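Local coordinates for protein adenine phosphoribosyltransferase, putative (Trypanosoma brucei brucei, PDB 5VN4) that probably catalyses the magnesium-dependent transfer of a phosphoribosyl group from 5-phospho-alpha-D-ribose 1-diphosphate to adenine, giving AMP and diphosphate in purine salvage, at residues P80-L85 with K146-V151; G142-N147 with C173-V178; V118-E123 with V167-A172. All blocks are in the same frame, centred on the assembly; numbering follows the deposited sequence.

Contact 1 of 3, residues P80-L85 with K146-V151; sequences PITHIL and KNSRVV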
loop_
_atom_site.group_PDB
_atom_site.type_symbol
_atom_site.label_atom_id
_atom_site.label_comp_id
_atom_site.label_asym_id
_atom_site.label_seq_id
_atom_site.Cartn_x
_atom_site.Cartn_y
_atom_site.Cartn_z
ATOM N N PRO A 80 15.470 -4.536 -19.464
ATOM C CA PRO A 80 14.695 -4.656 -18.223
ATOM C C PRO A 80 14.445 -3.308 -17.567
ATOM O O PRO A 80 15.188 -2.343 -17.746
ATOM C CB PRO A 80 15.585 -5.528 -17.327
ATOM C CG PRO A 80 16.572 -6.170 -18.247
ATOM C CD PRO A 80 16.775 -5.212 -19.379
ATOM N N ILE A 81 13.367 -3.258 -16.787
ATOM C CA ILE A 81 13.135 -2.115 -15.912
ATOM C C ILE A 81 14.012 -2.240 -14.668
ATOM O O ILE A 81 14.433 -3.331 -14.278
ATOM C CB ILE A 81 11.644 -1.961 -15.547
ATOM C CG1 ILE A 81 11.215 -3.013 -14.521
ATOM C CG2 ILE A 81 10.760 -2.050 -16.790
ATOM C CD1 ILE A 81 9.854 -2.750 -13.907
ATOM N N THR A 82 14.295 -1.097 -14.036
ATOM C CA THR A 82 15.135 -1.057 -12.847
ATOM C C THR A 82 14.381 -0.717 -11.568
ATOM O O THR A 82 14.867 -1.048 -10.482
ATOM C CB THR A 82 16.290 -0.052 -13.019
ATOM O OG1 THR A 82 15.764 1.268 -13.187
ATOM C CG2 THR A 82 17.180 -0.423 -14.216
ATOM N N HIS A 83 13.219 -0.068 -11.664
ATOM C CA HIS A 83 12.470 0.367 -10.494
ATOM C C HIS A 83 10.990 0.409 -10.835
ATOM O O HIS A 83 10.612 0.741 -11.960
ATOM C CB HIS A 83 12.836 1.799 -10.076
ATOM C CG HIS A 83 14.271 1.989 -9.709
ATOM N ND1 HIS A 83 15.279 2.030 -10.646
ATOM C CD2 HIS A 83 14.860 2.183 -8.507
ATOM C CE1 HIS A 83 16.433 2.217 -10.032
ATOM N NE2 HIS A 83 16.207 2.319 -8.736
ATOM N N ILE A 84 10.157 0.097 -9.844
ATOM C CA ILE A 84 8.727 0.388 -9.890
ATOM C C ILE A 84 8.441 1.457 -8.848
ATOM O O ILE A 84 8.838 1.319 -7.683
ATOM C CB ILE A 84 7.880 -0.873 -9.638
ATOM C CG1 ILE A 84 8.117 -1.889 -10.764
ATOM C CG2 ILE A 84 6.393 -0.512 -9.480
ATOM C CD1 ILE A 84 7.435 -3.192 -10.542
ATOM N N LEU A 85 7.782 2.535 -9.274
ATOM C CA LEU A 85 7.401 3.651 -8.415
ATOM C C LEU A 85 5.887 3.611 -8.284
ATOM O O LEU A 85 5.189 3.645 -9.301
ATOM C CB LEU A 85 7.807 4.976 -9.065
ATOM C CG LEU A 85 9.248 5.467 -8.879
ATOM C CD1 LEU A 85 10.265 4.423 -9.313
ATOM C CD2 LEU A 85 9.434 6.757 -9.666
ATOM N N LYS A 146 19.234 9.105 -13.329
ATOM C CA LYS A 146 19.084 9.266 -14.770
ATOM C C LYS A 146 19.329 7.977 -15.543
ATOM O O LYS A 146 18.929 7.884 -16.708
ATOM C CB LYS A 146 19.973 10.405 -15.290
ATOM C CG LYS A 146 21.443 10.279 -14.944
ATOM C CD LYS A 146 22.215 11.512 -15.400
ATOM C CE LYS A 146 23.674 11.403 -15.036
ATOM N NZ LYS A 146 24.277 10.216 -15.689
ATOM N N ASN A 147 19.958 6.984 -14.926
ATOM C CA ASN A 147 20.198 5.708 -15.579
ATOM C C ASN A 147 19.108 4.689 -15.287
ATOM O O ASN A 147 19.216 3.535 -15.719
ATOM C CB ASN A 147 21.584 5.182 -15.192
ATOM C CG ASN A 147 22.691 6.071 -15.716
ATOM O OD1 ASN A 147 22.678 6.456 -16.882
ATOM N ND2 ASN A 147 23.627 6.436 -14.852
ATOM N N SER A 148 18.057 5.087 -14.580
ATOM C CA SER A 148 16.987 4.177 -14.215
ATOM C C SER A 148 15.954 4.076 -15.331
ATOM O O SER A 148 15.761 5.005 -16.123
ATOM C CB SER A 148 16.313 4.661 -12.932
ATOM O OG SER A 148 17.267 4.790 -11.884
ATOM N N ARG A 149 15.299 2.920 -15.389
ATOM C CA ARG A 149 14.178 2.675 -16.291
ATOM C C ARG A 149 12.990 2.308 -15.413
ATOM O O ARG A 149 12.961 1.221 -14.823
ATOM C CB ARG A 149 14.520 1.565 -17.286
ATOM C CG ARG A 149 15.519 2.005 -18.363
ATOM C CD ARG A 149 15.970 0.851 -19.246
ATOM N NE ARG A 149 14.852 0.005 -19.656
ATOM C CZ ARG A 149 14.078 0.237 -20.712
ATOM N NH1 ARG A 149 14.292 1.300 -21.479
ATOM N NH2 ARG A 149 13.086 -0.596 -20.999
ATOM N N VAL A 150 12.024 3.217 -15.310
ATOM C CA VAL A 150 11.004 3.095 -14.278
ATOM C C VAL A 150 9.608 2.871 -14.849
ATOM O O VAL A 150 9.275 3.282 -15.966
ATOM C CB VAL A 150 11.033 4.295 -13.303
ATOM C CG1 VAL A 150 12.443 4.539 -12.794
ATOM C CG2 VAL A 150 10.483 5.531 -13.960
ATOM N N VAL A 151 8.782 2.215 -14.041
ATOM C CA VAL A 151 7.349 2.089 -14.280
ATOM C C VAL A 151 6.638 2.800 -13.140
ATOM O O VAL A 151 6.990 2.598 -11.975
ATOM C CB VAL A 151 6.929 0.606 -14.327
ATOM C CG1 VAL A 151 5.403 0.452 -14.274
ATOM C CG2 VAL A 151 7.503 -0.063 -15.556
#
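Thr-82 and Arg-149 are joined by two hydrogen bonds. The amide of Thr-82 bonds to Arg-149 O at 2.8 Å, nearly straight and in the carbonyl plane. The amide of Arg-149 returns to Thr-82 OG1 at 2.8 Å. With chi1 at 63°, that hydroxyl sits between its own backbone N and carbonyl carbon, facing Arg-149. The same OG1 lies in the ring plane of His-83, at the edge, and is hydrogen-bonded to His-83 ND1 at 2.7 Å. This bond holds the imidazole's rotation, with CE1 3.3 Å from Ser-148 OG. Ser-148 OG itself bonds to the amide of Asp-145.

Beyond Thr-82 the segments become neighbouring parallel strands of the phosphoribosyltransferase core sheet. His-83 O accepts from Val-151 N at 3.1 Å, and Leu-85 N gives an almost linear bond to Val-151 O at 2.8 Å. At the other end the Arg-149 chain bends at chi3 (44°). NE then reaches Pro-80 O at 3.0 Å, with the oxygen in the guanidinium plane but NE well above the carbonyl plane. Ile-81 CD1 touches Val-151 CG2 at 3.9 Å. Helix 95-102 packs on Ile-81 and Ile-84, while Phe-144 meets His-83 and Leu-85.

Contact 2 of 3, residues G142-N147 with C173-V178; sequences GSFDKN and CGATLV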
loop_
_atom_site.group_PDB
_atom_site.type_symbol
_atom_site.label_atom_id
_atom_site.label_comp_id
_atom_site.label_asym_id
_atom_site.label_seq_id
_atom_site.Cartn_x
_atom_site.Cartn_y
_atom_site.Cartn_z
ATOM N N GLY A 142 17.628 10.130 -4.481
ATOM C CA GLY A 142 18.574 9.038 -4.502
ATOM C C GLY A 142 17.965 7.662 -4.637
ATOM O O GLY A 142 18.712 6.673 -4.686
ATOM N N SER A 143 16.636 7.557 -4.694
ATOM C CA SER A 143 15.997 6.259 -4.877
ATOM C C SER A 143 16.081 5.761 -6.313
ATOM O O SER A 143 15.965 4.553 -6.543
ATOM C CB SER A 143 14.545 6.307 -4.396
ATOM O OG SER A 143 13.836 7.373 -5.007
ATOM N N PHE A 144 16.258 6.664 -7.274
ATOM C CA PHE A 144 16.486 6.312 -8.669
ATOM C C PHE A 144 17.189 7.506 -9.303
ATOM O O PHE A 144 17.291 8.574 -8.694
ATOM C CB PHE A 144 15.170 5.946 -9.372
ATOM C CG PHE A 144 14.217 7.096 -9.500
ATOM C CD1 PHE A 144 13.461 7.509 -8.419
ATOM C CD2 PHE A 144 14.110 7.789 -10.695
ATOM C CE1 PHE A 144 12.599 8.580 -8.530
ATOM C CE2 PHE A 144 13.241 8.855 -10.810
ATOM C CZ PHE A 144 12.497 9.257 -9.727
ATOM N N ASP A 145 17.698 7.320 -10.520
ATOM C CA ASP A 145 18.507 8.384 -11.124
ATOM C C ASP A 145 18.373 8.344 -12.644
ATOM O O ASP A 145 17.519 7.644 -13.195
ATOM C CB ASP A 145 19.955 8.355 -10.603
ATOM C CG ASP A 145 20.769 7.176 -11.133
ATOM O OD1 ASP A 145 20.330 6.455 -12.051
ATOM O OD2 ASP A 145 21.885 6.971 -10.618
ATOM N N LYS A 146 19.234 9.105 -13.329
ATOM C CA LYS A 146 19.084 9.266 -14.770
ATOM C C LYS A 146 19.329 7.977 -15.543
ATOM O O LYS A 146 18.929 7.884 -16.708
ATOM C CB LYS A 146 19.973 10.405 -15.290
ATOM C CG LYS A 146 21.443 10.279 -14.944
ATOM C CD LYS A 146 22.215 11.512 -15.400
ATOM C CE LYS A 146 23.674 11.403 -15.036
ATOM N NZ LYS A 146 24.277 10.216 -15.689
ATOM N N ASN A 147 19.958 6.984 -14.926
ATOM C CA ASN A 147 20.198 5.708 -15.579
ATOM C C ASN A 147 19.108 4.689 -15.287
ATOM O O ASN A 147 19.216 3.535 -15.719
ATOM C CB ASN A 147 21.584 5.182 -15.192
ATOM C CG ASN A 147 22.691 6.071 -15.716
ATOM O OD1 ASN A 147 22.678 6.456 -16.882
ATOM N ND2 ASN A 147 23.627 6.436 -14.852
ATOM N N CYS A 173 14.630 13.549 -11.965
ATOM C CA CYS A 173 15.863 12.780 -11.897
ATOM C C CYS A 173 16.383 12.368 -13.266
ATOM O O CYS A 173 17.407 11.673 -13.342
ATOM C CB CYS A 173 15.684 11.546 -11.006
ATOM S SG CYS A 173 15.217 11.913 -9.300
ATOM N N GLY A 174 15.720 12.782 -14.343
ATOM C CA GLY A 174 16.200 12.476 -15.676
ATOM C C GLY A 174 16.069 11.027 -16.077
ATOM O O GLY A 174 16.703 10.598 -17.040
ATOM N N ALA A 175 15.251 10.258 -15.369
ATOM C CA ALA A 175 15.142 8.831 -15.620
ATOM C C ALA A 175 14.278 8.556 -16.847
ATOM O O ALA A 175 13.520 9.411 -17.318
ATOM C CB ALA A 175 14.519 8.136 -14.412
ATOM N N THR A 176 14.396 7.337 -17.366
ATOM C CA THR A 176 13.557 6.894 -18.472
ATOM C C THR A 176 12.254 6.338 -17.914
ATOM O O THR A 176 12.269 5.444 -17.059
ATOM C CB THR A 176 14.284 5.832 -19.294
ATOM O OG1 THR A 176 15.422 6.429 -19.929
ATOM C CG2 THR A 176 13.360 5.250 -20.359
ATOM N N LEU A 177 11.130 6.880 -18.378
ATOM C CA LEU A 177 9.817 6.376 -17.997
ATOM C C LEU A 177 9.399 5.353 -19.046
ATOM O O LEU A 177 9.152 5.702 -20.206
ATOM C CB LEU A 177 8.812 7.522 -17.886
ATOM C CG LEU A 177 7.379 7.121 -17.514
ATOM C CD1 LEU A 177 7.334 6.310 -16.217
ATOM C CD2 LEU A 177 6.480 8.343 -17.410
ATOM N N VAL A 178 9.355 4.083 -18.644
ATOM C CA VAL A 178 9.064 3.009 -19.587
ATOM C C VAL A 178 7.568 2.883 -19.835
ATOM O O VAL A 178 7.127 2.743 -20.981
ATOM C CB VAL A 178 9.678 1.696 -19.070
ATOM C CG1 VAL A 178 9.331 0.532 -19.991
ATOM C CG2 VAL A 178 11.185 1.839 -18.926
HETATM O O HOH W 1 19.575 11.588 -11.601
HETATM O O HOH W 2 17.501 5.866 -18.050
#
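The Phe-144 ring has the sulfur of Cys-173 over one face and the methyl of Ala-175 at its edge. Cys-173 SG stands 4.2 Å from the centroid of the Phe-144 ring, 26° off the normal, a sulfur-aromatic contact. Cys-173 CB comes to 3.6 Å from Phe-144 CE2. In the ring plane, Ala-175 CB is 3.8 Å from Phe-144 CD2. The ring is carried there by a chi1 of 66°, with CG between the backbone N and the carbonyl carbon.

The segment 173-178 leaves helix 161-172 through a Schellman motif, in which Gly-174 takes positive phi. The loop before strand 149-153 runs alongside this turn. There Asp-145 OD1 accepts from Asn-147 N at 2.9 Å, an Asx turn, and Ala-175 CB lies 3.3 Å from Asp-145 O.

Two waters bridge the segments. One, between backbone atoms, donates to Cys-173 O at 2.8 Å and weakly accepts from Lys-146 N. The other donates to Lys-146 O at 2.8 Å and accepts from the Thr-176 hydroxyl, OG1. The polar link between loop and turn therefore depends on water, while the direct hold comes from Phe-144 against Cys-173 and Ala-175.

Contact 3 of 3, residues V118-E123 with V167-A172; sequences VIIKSE and VQLVDA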
loop_
_atom_site.group_PDB
_atom_site.type_symbol
_atom_site.label_atom_id
_atom_site.label_comp_id
_atom_site.label_asym_id
_atom_site.label_seq_id
_atom_site.Cartn_x
_atom_site.Cartn_y
_atom_site.Cartn_z
ATOM N N VAL A 118 16.147 13.600 2.354
ATOM C CA VAL A 118 15.988 14.606 1.308
ATOM C C VAL A 118 14.984 14.083 0.293
ATOM O O VAL A 118 15.102 12.950 -0.184
ATOM C CB VAL A 118 17.340 14.924 0.651
ATOM C CG1 VAL A 118 17.156 15.901 -0.507
ATOM C CG2 VAL A 118 18.312 15.496 1.684
ATOM N N ILE A 119 13.977 14.896 -0.022
ATOM C CA ILE A 119 12.893 14.459 -0.890
ATOM C C ILE A 119 12.613 15.523 -1.939
ATOM O O ILE A 119 12.849 16.715 -1.721
ATOM C CB ILE A 119 11.610 14.081 -0.109
ATOM C CG1 ILE A 119 10.979 15.315 0.543
ATOM C CG2 ILE A 119 11.916 13.028 0.941
ATOM C CD1 ILE A 119 9.707 15.003 1.336
ATOM N N ILE A 120 12.117 15.074 -3.094
ATOM C CA ILE A 120 11.736 15.945 -4.202
ATOM C C ILE A 120 10.220 16.068 -4.192
ATOM O O ILE A 120 9.519 15.059 -4.076
ATOM C CB ILE A 120 12.196 15.354 -5.545
ATOM C CG1 ILE A 120 13.677 14.974 -5.513
ATOM C CG2 ILE A 120 11.881 16.317 -6.688
ATOM C CD1 ILE A 120 14.074 14.138 -6.700
ATOM N N LYS A 121 9.708 17.288 -4.336
ATOM C CA LYS A 121 8.269 17.524 -4.358
ATOM C C LYS A 121 7.805 17.898 -5.760
ATOM O O LYS A 121 8.474 18.661 -6.469
ATOM C CB LYS A 121 7.867 18.620 -3.365
ATOM C CG LYS A 121 8.348 20.013 -3.710
ATOM C CD LYS A 121 7.724 21.050 -2.783
ATOM C CE LYS A 121 8.321 22.433 -3.007
ATOM N NZ LYS A 121 7.685 23.475 -2.147
ATOM N N SER A 122 6.662 17.347 -6.156
ATOM C CA SER A 122 6.031 17.671 -7.428
ATOM C C SER A 122 5.347 19.034 -7.342
ATOM O O SER A 122 5.308 19.677 -6.291
ATOM C CB SER A 122 4.990 16.608 -7.772
ATOM O OG SER A 122 3.835 16.752 -6.956
ATOM N N GLU A 123 4.774 19.476 -8.460
ATOM C CA GLU A 123 3.809 20.558 -8.399
ATOM C C GLU A 123 2.539 20.072 -7.698
ATOM O O GLU A 123 2.261 18.870 -7.659
ATOM C CB GLU A 123 3.447 21.002 -9.810
ATOM C CG GLU A 123 4.594 21.626 -10.562
ATOM C CD GLU A 123 4.959 22.993 -10.023
ATOM O OE1 GLU A 123 4.050 23.708 -9.550
ATOM O OE2 GLU A 123 6.154 23.349 -10.067
ATOM N N VAL A 167 5.106 11.748 -13.135
ATOM C CA VAL A 167 5.948 12.096 -14.280
ATOM C C VAL A 167 6.890 13.239 -13.930
ATOM O O VAL A 167 8.071 13.217 -14.289
ATOM C CB VAL A 167 5.078 12.423 -15.513
ATOM C CG1 VAL A 167 5.934 12.967 -16.662
ATOM C CG2 VAL A 167 4.303 11.193 -15.970
ATOM N N GLN A 168 6.389 14.248 -13.212
ATOM C CA GLN A 168 7.243 15.360 -12.791
ATOM C C GLN A 168 8.402 14.874 -11.928
ATOM O O GLN A 168 9.538 15.341 -12.082
ATOM C CB GLN A 168 6.413 16.408 -12.049
ATOM C CG GLN A 168 5.433 17.121 -12.964
ATOM C CD GLN A 168 4.379 17.931 -12.234
ATOM O OE1 GLN A 168 4.174 17.769 -11.034
ATOM N NE2 GLN A 168 3.688 18.810 -12.972
ATOM N N LEU A 169 8.145 13.918 -11.030
ATOM C CA LEU A 169 9.197 13.408 -10.156
ATOM C C LEU A 169 10.195 12.545 -10.924
ATOM O O LEU A 169 11.402 12.602 -10.656
ATOM C CB LEU A 169 8.568 12.634 -8.999
ATOM C CG LEU A 169 7.709 13.470 -8.049
ATOM C CD1 LEU A 169 6.950 12.560 -7.084
ATOM C CD2 LEU A 169 8.554 14.489 -7.280
ATOM N N VAL A 170 9.716 11.738 -11.876
ATOM C CA VAL A 170 10.625 10.973 -12.729
ATOM C C VAL A 170 11.501 11.922 -13.536
ATOM O O VAL A 170 12.723 11.744 -13.633
ATOM C CB VAL A 170 9.820 10.021 -13.636
ATOM C CG1 VAL A 170 10.724 9.370 -14.672
ATOM C CG2 VAL A 170 9.098 8.974 -12.802
ATOM N N ASP A 171 10.880 12.953 -14.108
ATOM C CA ASP A 171 11.585 13.963 -14.884
ATOM C C ASP A 171 12.629 14.689 -14.042
ATOM O O ASP A 171 13.698 15.055 -14.548
ATOM C CB ASP A 171 10.547 14.944 -15.436
ATOM C CG ASP A 171 11.143 15.974 -16.355
ATOM O OD1 ASP A 171 11.457 15.614 -17.510
ATOM O OD2 ASP A 171 11.275 17.139 -15.927
ATOM N N ALA A 172 12.347 14.886 -12.753
ATOM C CA ALA A 172 13.270 15.588 -11.868
ATOM C C ALA A 172 14.587 14.850 -11.682
ATOM O O ALA A 172 15.571 15.473 -11.267
ATOM C CB ALA A 172 12.611 15.837 -10.509
HETATM O O HOH W 3 1.501 17.661 -10.144
#
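Gln-168 and Leu-169 both start with CG anti to their carbonyl carbon (chi1 -68° and -65°), yet they leave the helix for different targets. Gln-168 runs on extended beyond CG to the backbone of Glu-123. Leu-169 sets CD2 against the backbone between Ile-120 and Ser-122. Here helix 161-172 of the phosphoribosyltransferase domain packs against strand 119-121. That strand pairs antiparallel with strand 138-140. The short strand and helix axes approach to 8.9 Å.

The apolar part is small and close. Ile-120 CG2 touches Leu-169 CD2 at 3.8 Å and Ala-172 CB at 3.9 Å. The Ile-120 and Leu-169 side chains slide past each other in opposite directions. Leu-169 CD2 also lies 3.4 Å from Ile-120 O and 3.6 Å from Ser-122 N. Leu-169 reaches on to Val-139 in strand 138-140.

The polar part lies at Ser-122 and Glu-123. Ser-122 OG donates to Glu-123 O at 2.7 Å and also bonds to the amide of Met-137, so the hydroxyl ties Glu-123 to the segment holding Met-137. Ile-119 to Lys-121 pair in parallel with a strand of the second subunit, which carries the sheet across the interface, and Asp-171 makes a salt bridge to Lys-240 of that subunit.

Glu-123 CB and CG lie against the Gln-168 amide, with CB 3.5 Å from OE1. The two side chains cross at about a right angle, and the carboxylate points off. The direct polar link is a bond of 3.1 Å from Glu-123 N to Gln-168 OE1, with the donor 43° above the amide plane.

The three contacts form one continuous body on the same side of the chain's centre. Contacts 1 and 2 lie closest, with centres about 6 Å apart, and share Lys-146 and Asn-147. Strand 149-153 belongs to contact 1 and strand 176-182 to contact 2; they are sheet neighbours, and Val-150 O probably accepts from Val-178 N at 2.8 Å. Contact 3 is about 11 Å from contact 2, centre to centre. Cys-173 SG meets Ile-120 CD1 there at 3.6 Å. Val-170 of the helix packs on Leu-85 and Val-150 of contact 1. None is in the active site: the side chain of Leu-85 is about 13 Å, and that of Ser-122 about 11 Å, from bound ribose-5-phosphate.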